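Local coordinates for protein putative sporulation-specific glycosylase ydhD (Bacillus subtilis subsp. subtilis str. 168, PDB 3CZ8) that probably hydrolyses glycosidic bonds during sporulation through this family 18 glycosyl hydrolase domain, part of a longer protein that also carries LysM repeats thought to bind peptidoglycan, at residues Y168-A182 and F207-G220. The protein carries 1 engineered substitution. Sequence-based numbering, arbitrary orientation.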
loop_
_atom_site.group_PDB
_atom_site.type_symbol
_atom_site.label_atom_id
_atom_site.label_comp_id
_atom_site.label_asym_id
_atom_site.label_seq_id
_atom_site.Cartn_x
_atom_site.Cartn_y
_atom_site.Cartn_z
ATOM N N TYR A 168 17.826 -15.773 19.115
ATOM C CA TYR A 168 16.494 -16.393 18.991
ATOM C C TYR A 168 16.027 -17.116 20.253
ATOM O O TYR A 168 14.858 -17.020 20.625
ATOM C CB TYR A 168 16.444 -17.366 17.805
ATOM C CG TYR A 168 16.025 -16.756 16.470
ATOM C CD1 TYR A 168 16.291 -15.422 16.161
ATOM C CD2 TYR A 168 15.383 -17.532 15.510
ATOM C CE1 TYR A 168 15.911 -14.874 14.931
ATOM C CE2 TYR A 168 15.008 -16.999 14.283
ATOM C CZ TYR A 168 15.276 -15.675 13.999
ATOM O OH TYR A 168 14.904 -15.160 12.782
ATOM N N GLY A 169 16.942 -17.837 20.899
ATOM C CA GLY A 169 16.623 -18.618 22.094
ATOM C C GLY A 169 16.371 -17.732 23.295
ATOM O O GLY A 169 15.469 -17.999 24.092
ATOM N N GLY A 170 17.167 -16.672 23.413
ATOM C CA GLY A 170 17.020 -15.696 24.485
ATOM C C GLY A 170 15.818 -14.779 24.319
ATOM O O GLY A 170 15.168 -14.419 25.305
ATOM N N ILE A 171 15.539 -14.387 23.077
ATOM C CA ILE A 171 14.367 -13.562 22.749
ATOM C C ILE A 171 13.090 -14.394 22.874
ATOM O O ILE A 171 12.123 -13.965 23.507
ATOM C CB ILE A 171 14.476 -12.942 21.325
ATOM C CG1 ILE A 171 15.562 -11.860 21.280
ATOM C CG2 ILE A 171 13.133 -12.346 20.855
ATOM C CD1 ILE A 171 15.933 -11.432 19.860
ATOM N N GLY A 172 13.100 -15.588 22.283
ATOM C CA GLY A 172 11.965 -16.510 22.361
ATOM C C GLY A 172 11.535 -16.877 23.772
ATOM O O GLY A 172 10.373 -17.212 23.999
ATOM N N ALA A 173 12.472 -16.798 24.718
ATOM C CA ALA A 173 12.196 -17.079 26.125
ATOM C C ALA A 173 11.470 -15.931 26.821
ATOM O O ALA A 173 10.720 -16.157 27.773
ATOM C CB ALA A 173 13.495 -17.411 26.864
ATOM N N VAL A 174 11.696 -14.702 26.360
ATOM C CA VAL A 174 11.137 -13.530 27.042
ATOM C C VAL A 174 9.943 -12.856 26.347
ATOM O O VAL A 174 9.195 -12.126 26.993
ATOM C CB VAL A 174 12.219 -12.474 27.399
ATOM C CG1 VAL A 174 13.274 -13.087 28.292
ATOM C CG2 VAL A 174 12.856 -11.896 26.145
ATOM N N VAL A 175 9.763 -13.083 25.046
ATOM C CA VAL A 175 8.623 -12.489 24.345
ATOM C C VAL A 175 7.447 -13.462 24.303
ATOM O O VAL A 175 7.626 -14.673 24.464
ATOM C CB VAL A 175 8.973 -11.983 22.907
ATOM C CG1 VAL A 175 10.111 -10.952 22.952
ATOM C CG2 VAL A 175 9.287 -13.146 21.955
ATOM N N ASN A 176 6.246 -12.927 24.107
ATOM C CA ASN A 176 5.069 -13.763 23.949
ATOM C C ASN A 176 5.052 -14.338 22.541
ATOM O O ASN A 176 4.726 -15.504 22.351
ATOM C CB ASN A 176 3.782 -12.967 24.222
ATOM C CG ASN A 176 3.677 -12.494 25.661
ATOM O OD1 ASN A 176 4.040 -11.363 25.985
ATOM N ND2 ASN A 176 3.188 -13.367 26.536
ATOM N N TYR A 177 5.390 -13.501 21.556
ATOM C CA TYR A 177 5.384 -13.908 20.148
ATOM C C TYR A 177 6.556 -13.329 19.355
ATOM O O TYR A 177 7.001 -12.212 19.601
ATOM C CB TYR A 177 4.046 -13.551 19.469
ATOM C CG TYR A 177 2.841 -14.252 20.075
ATOM C CD1 TYR A 177 2.510 -15.553 19.713
ATOM C CD2 TYR A 177 2.045 -13.607 21.022
ATOM C CE1 TYR A 177 1.411 -16.200 20.283
ATOM C CE2 TYR A 177 0.956 -14.240 21.596
ATOM C CZ TYR A 177 0.640 -15.531 21.223
ATOM O OH TYR A 177 -0.446 -16.148 21.802
ATOM N N MET A 178 7.039 -14.101 18.387
ATOM C CA MET A 178 8.158 -13.686 17.551
ATOM C C MET A 178 7.681 -13.600 16.114
ATOM O O MET A 178 7.233 -14.600 15.541
ATOM C CB MET A 178 9.320 -14.682 17.691
ATOM C CG MET A 178 10.584 -14.372 16.884
ATOM S SD MET A 178 11.919 -15.599 17.090
ATOM C CE MET A 178 12.236 -15.399 18.819
ATOM N N PHE A 179 7.744 -12.394 15.549
ATOM C CA PHE A 179 7.398 -12.193 14.151
ATOM C C PHE A 179 8.692 -12.293 13.353
ATOM O O PHE A 179 9.547 -11.411 13.427
ATOM C CB PHE A 179 6.751 -10.814 13.904
ATOM C CG PHE A 179 5.510 -10.521 14.730
ATOM C CD1 PHE A 179 4.703 -11.534 15.245
ATOM C CD2 PHE A 179 5.128 -9.196 14.940
ATOM C CE1 PHE A 179 3.562 -11.234 15.980
ATOM C CE2 PHE A 179 3.986 -8.889 15.668
ATOM C CZ PHE A 179 3.204 -9.912 16.187
ATOM N N ILE A 180 8.842 -13.369 12.594
ATOM C CA ILE A 180 10.063 -13.563 11.828
ATOM C C ILE A 180 9.870 -12.981 10.448
ATOM O O ILE A 180 8.987 -13.403 9.710
ATOM C CB ILE A 180 10.487 -15.047 11.752
ATOM C CG1 ILE A 180 10.806 -15.569 13.153
ATOM C CG2 ILE A 180 11.702 -15.216 10.831
ATOM C CD1 ILE A 180 10.965 -17.040 13.205
ATOM N N MET A 181 10.688 -11.991 10.109
ATOM C CA MET A 181 10.539 -11.301 8.838
ATOM C C MET A 181 11.284 -12.059 7.744
ATOM O O MET A 181 12.399 -11.701 7.359
ATOM C CB MET A 181 10.955 -9.830 8.976
ATOM C CG MET A 181 10.145 -9.042 10.035
ATOM S SD MET A 181 8.339 -8.899 9.790
ATOM C CE MET A 181 7.700 -10.296 10.626
ATOM N N ALA A 182 10.641 -13.125 7.262
ATOM C CA ALA A 182 11.265 -14.091 6.360
ATOM C C ALA A 182 11.163 -13.661 4.897
ATOM O O ALA A 182 10.410 -14.247 4.110
ATOM C CB ALA A 182 10.656 -15.474 6.565
ATOM N N PHE A 207 15.849 -23.835 12.200
ATOM C CA PHE A 207 16.719 -23.160 13.158
ATOM C C PHE A 207 15.931 -22.580 14.341
ATOM O O PHE A 207 16.415 -22.587 15.475
ATOM C CB PHE A 207 17.511 -22.066 12.434
ATOM C CG PHE A 207 18.370 -21.216 13.334
ATOM C CD1 PHE A 207 19.597 -21.685 13.798
ATOM C CD2 PHE A 207 17.971 -19.925 13.683
ATOM C CE1 PHE A 207 20.399 -20.898 14.618
ATOM C CE2 PHE A 207 18.767 -19.130 14.496
ATOM C CZ PHE A 207 19.988 -19.616 14.964
ATOM N N THR A 208 14.719 -22.094 14.071
ATOM C CA THR A 208 13.885 -21.454 15.092
ATOM C C THR A 208 13.158 -22.437 16.028
ATOM O O THR A 208 13.075 -22.205 17.234
ATOM C CB THR A 208 12.856 -20.485 14.458
ATOM O OG1 THR A 208 13.487 -19.728 13.422
ATOM C CG2 THR A 208 12.325 -19.522 15.496
ATOM N N ILE A 209 12.637 -23.530 15.476
ATOM C CA ILE A 209 11.888 -24.522 16.263
ATOM C C ILE A 209 12.778 -25.358 17.199
ATOM O O ILE A 209 12.279 -26.108 18.041
ATOM C CB ILE A 209 11.042 -25.462 15.365
ATOM C CG1 ILE A 209 11.953 -26.302 14.462
ATOM C CG2 ILE A 209 9.994 -24.655 14.587
ATOM C CD1 ILE A 209 11.238 -27.213 13.509
ATOM N N ALA A 210 14.091 -25.222 17.035
ATOM C CA ALA A 210 15.073 -25.829 17.926
ATOM C C ALA A 210 15.385 -24.898 19.091
ATOM O O ALA A 210 16.142 -25.260 19.990
ATOM C CB ALA A 210 16.348 -26.154 17.158
ATOM N N GLN A 211 14.795 -23.703 19.072
ATOM C CA GLN A 211 15.125 -22.659 20.034
ATOM C C GLN A 211 13.920 -21.991 20.691
ATOM O O GLN A 211 14.035 -21.461 21.794
ATOM C CB GLN A 211 16.010 -21.599 19.369
ATOM C CG GLN A 211 17.486 -21.958 19.343
ATOM C CD GLN A 211 18.300 -20.992 18.515
ATOM O OE1 GLN A 211 18.071 -20.841 17.315
ATOM N NE2 GLN A 211 19.260 -20.328 19.149
ATOM N N VAL A 212 12.772 -22.006 20.010
ATOM C CA VAL A 212 11.564 -21.296 20.466
ATOM C C VAL A 212 10.360 -22.247 20.370
ATOM O O VAL A 212 10.281 -23.009 19.413
ATOM C CB VAL A 212 11.281 -20.027 19.583
ATOM C CG1 VAL A 212 10.241 -19.127 20.223
ATOM C CG2 VAL A 212 12.557 -19.214 19.327
ATOM N N PRO A 213 9.435 -22.222 21.363
ATOM C CA PRO A 213 8.156 -22.929 21.204
ATOM C C PRO A 213 7.417 -22.501 19.941
ATOM O O PRO A 213 7.329 -21.302 19.649
ATOM C CB PRO A 213 7.366 -22.525 22.454
ATOM C CG PRO A 213 8.391 -22.199 23.453
ATOM C CD PRO A 213 9.538 -21.593 22.695
ATOM N N SER A 214 6.904 -23.490 19.207
ATOM C CA SER A 214 6.315 -23.286 17.883
ATOM C C SER A 214 5.097 -22.357 17.841
ATOM O O SER A 214 4.872 -21.671 16.842
ATOM C CB SER A 214 5.996 -24.631 17.236
ATOM O OG SER A 214 7.198 -25.339 16.954
ATOM N N ARG A 215 4.343 -22.302 18.934
ATOM C CA ARG A 215 3.159 -21.451 19.006
ATOM C C ARG A 215 3.480 -19.960 19.199
ATOM O O ARG A 215 2.576 -19.122 19.184
ATOM C CB ARG A 215 2.202 -21.949 20.096
ATOM C CG ARG A 215 2.590 -21.560 21.519
ATOM C CD ARG A 215 1.371 -21.573 22.429
ATOM N NE ARG A 215 1.371 -20.417 23.320
ATOM C CZ ARG A 215 0.656 -19.313 23.122
ATOM N NH1 ARG A 215 0.726 -18.315 23.992
ATOM N NH2 ARG A 215 -0.140 -19.205 22.064
ATOM N N LYS A 216 4.759 -19.641 19.400
ATOM C CA LYS A 216 5.225 -18.256 19.482
ATOM C C LYS A 216 5.700 -17.707 18.128
ATOM O O LYS A 216 6.034 -16.528 18.022
ATOM C CB LYS A 216 6.394 -18.144 20.469
ATOM C CG LYS A 216 6.085 -18.494 21.908
ATOM C CD LYS A 216 7.219 -18.019 22.800
ATOM C CE LYS A 216 6.853 -18.145 24.259
ATOM N NZ LYS A 216 7.793 -17.390 25.123
ATOM N N ILE A 217 5.719 -18.562 17.108
ATOM C CA ILE A 217 6.361 -18.242 15.833
ATOM C C ILE A 217 5.368 -17.792 14.760
ATOM O O ILE A 217 4.462 -18.538 14.389
ATOM C CB ILE A 217 7.201 -19.441 15.299
ATOM C CG1 ILE A 217 8.243 -19.883 16.335
ATOM C CG2 ILE A 217 7.880 -19.083 13.982
ATOM C CD1 ILE A 217 8.945 -21.203 16.003
ATOM N N ILE A 218 5.567 -16.574 14.260
ATOM C CA ILE A 218 4.775 -16.044 13.158
ATOM C C ILE A 218 5.729 -15.787 11.992
ATOM O O ILE A 218 6.728 -15.088 12.152
ATOM C CB ILE A 218 4.010 -14.748 13.571
ATOM C CG1 ILE A 218 2.891 -15.060 14.576
ATOM C CG2 ILE A 218 3.412 -14.040 12.363
ATOM C CD1 ILE A 218 3.275 -14.927 16.036
ATOM N N ILE A 219 5.440 -16.386 10.837
ATOM C CA ILE A 219 6.241 -16.149 9.627
ATOM C C ILE A 219 5.698 -14.954 8.822
ATOM O O ILE A 219 4.635 -15.032 8.206
ATOM C CB ILE A 219 6.362 -17.424 8.741
ATOM C CG1 ILE A 219 6.882 -18.627 9.551
ATOM C CG2 ILE A 219 7.233 -17.163 7.506
ATOM C CD1 ILE A 219 8.274 -18.448 10.196
ATOM N N GLY A 220 6.427 -13.843 8.857
ATOM C CA GLY A 220 6.076 -12.660 8.071
ATOM C C GLY A 220 6.356 -12.857 6.590
ATOM O O GLY A 220 7.397 -13.391 6.219
HETATM O O HOH W 1 13.275 -19.504 23.267
HETATM O O HOH W 2 7.830 -15.137 3.966
#
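I180 and T208 meet tip to tip, CD1 of the isoleucine 3.6 Å from CG2 of the threonine, and the same CD1 also touches CG2 of I217. With its CG anti to the backbone N (chi1 -179°), M178 runs out to place SD over the centre of the Y168 ring, 4.2 Å above its plane, and a bend at chi3 turns CE to CG2 of V212. At the edge of that ring lies T208 OG1, already bonded to T204 O. On the other face of the sheet I218 lies alongside F179, pointing the same way, with CD1 at the edge of its ring.

Between these two faces, strands 177-181 and 217-220 pair in parallel: K216 O accepts from M178 N at 2.7 Å, I218 N donates to M178 O and I218 O accepts from I180 N.

Farther out, the extended K216 chain passes N176 O and delivers NZ to G172 O and V175 O, each at 2.8 Å and nearly along its C=O axis. A methionine here would probably leave both carbonyls without this donor and the turn between helix 168-174 and the strand less firmly held. At the outer polar edge, R215 NH2 hydrogen-bonds Y177 OH at 3.1 Å, guanidinium and ring planes 85° apart.

Parallel neighbours joined through helix 198-208 form a beta-alpha-beta crossover of the TIM barrel of family 18, and the M181 side chain at the end of its strand lies about 6 Å from that of E120, the predicted proton donor.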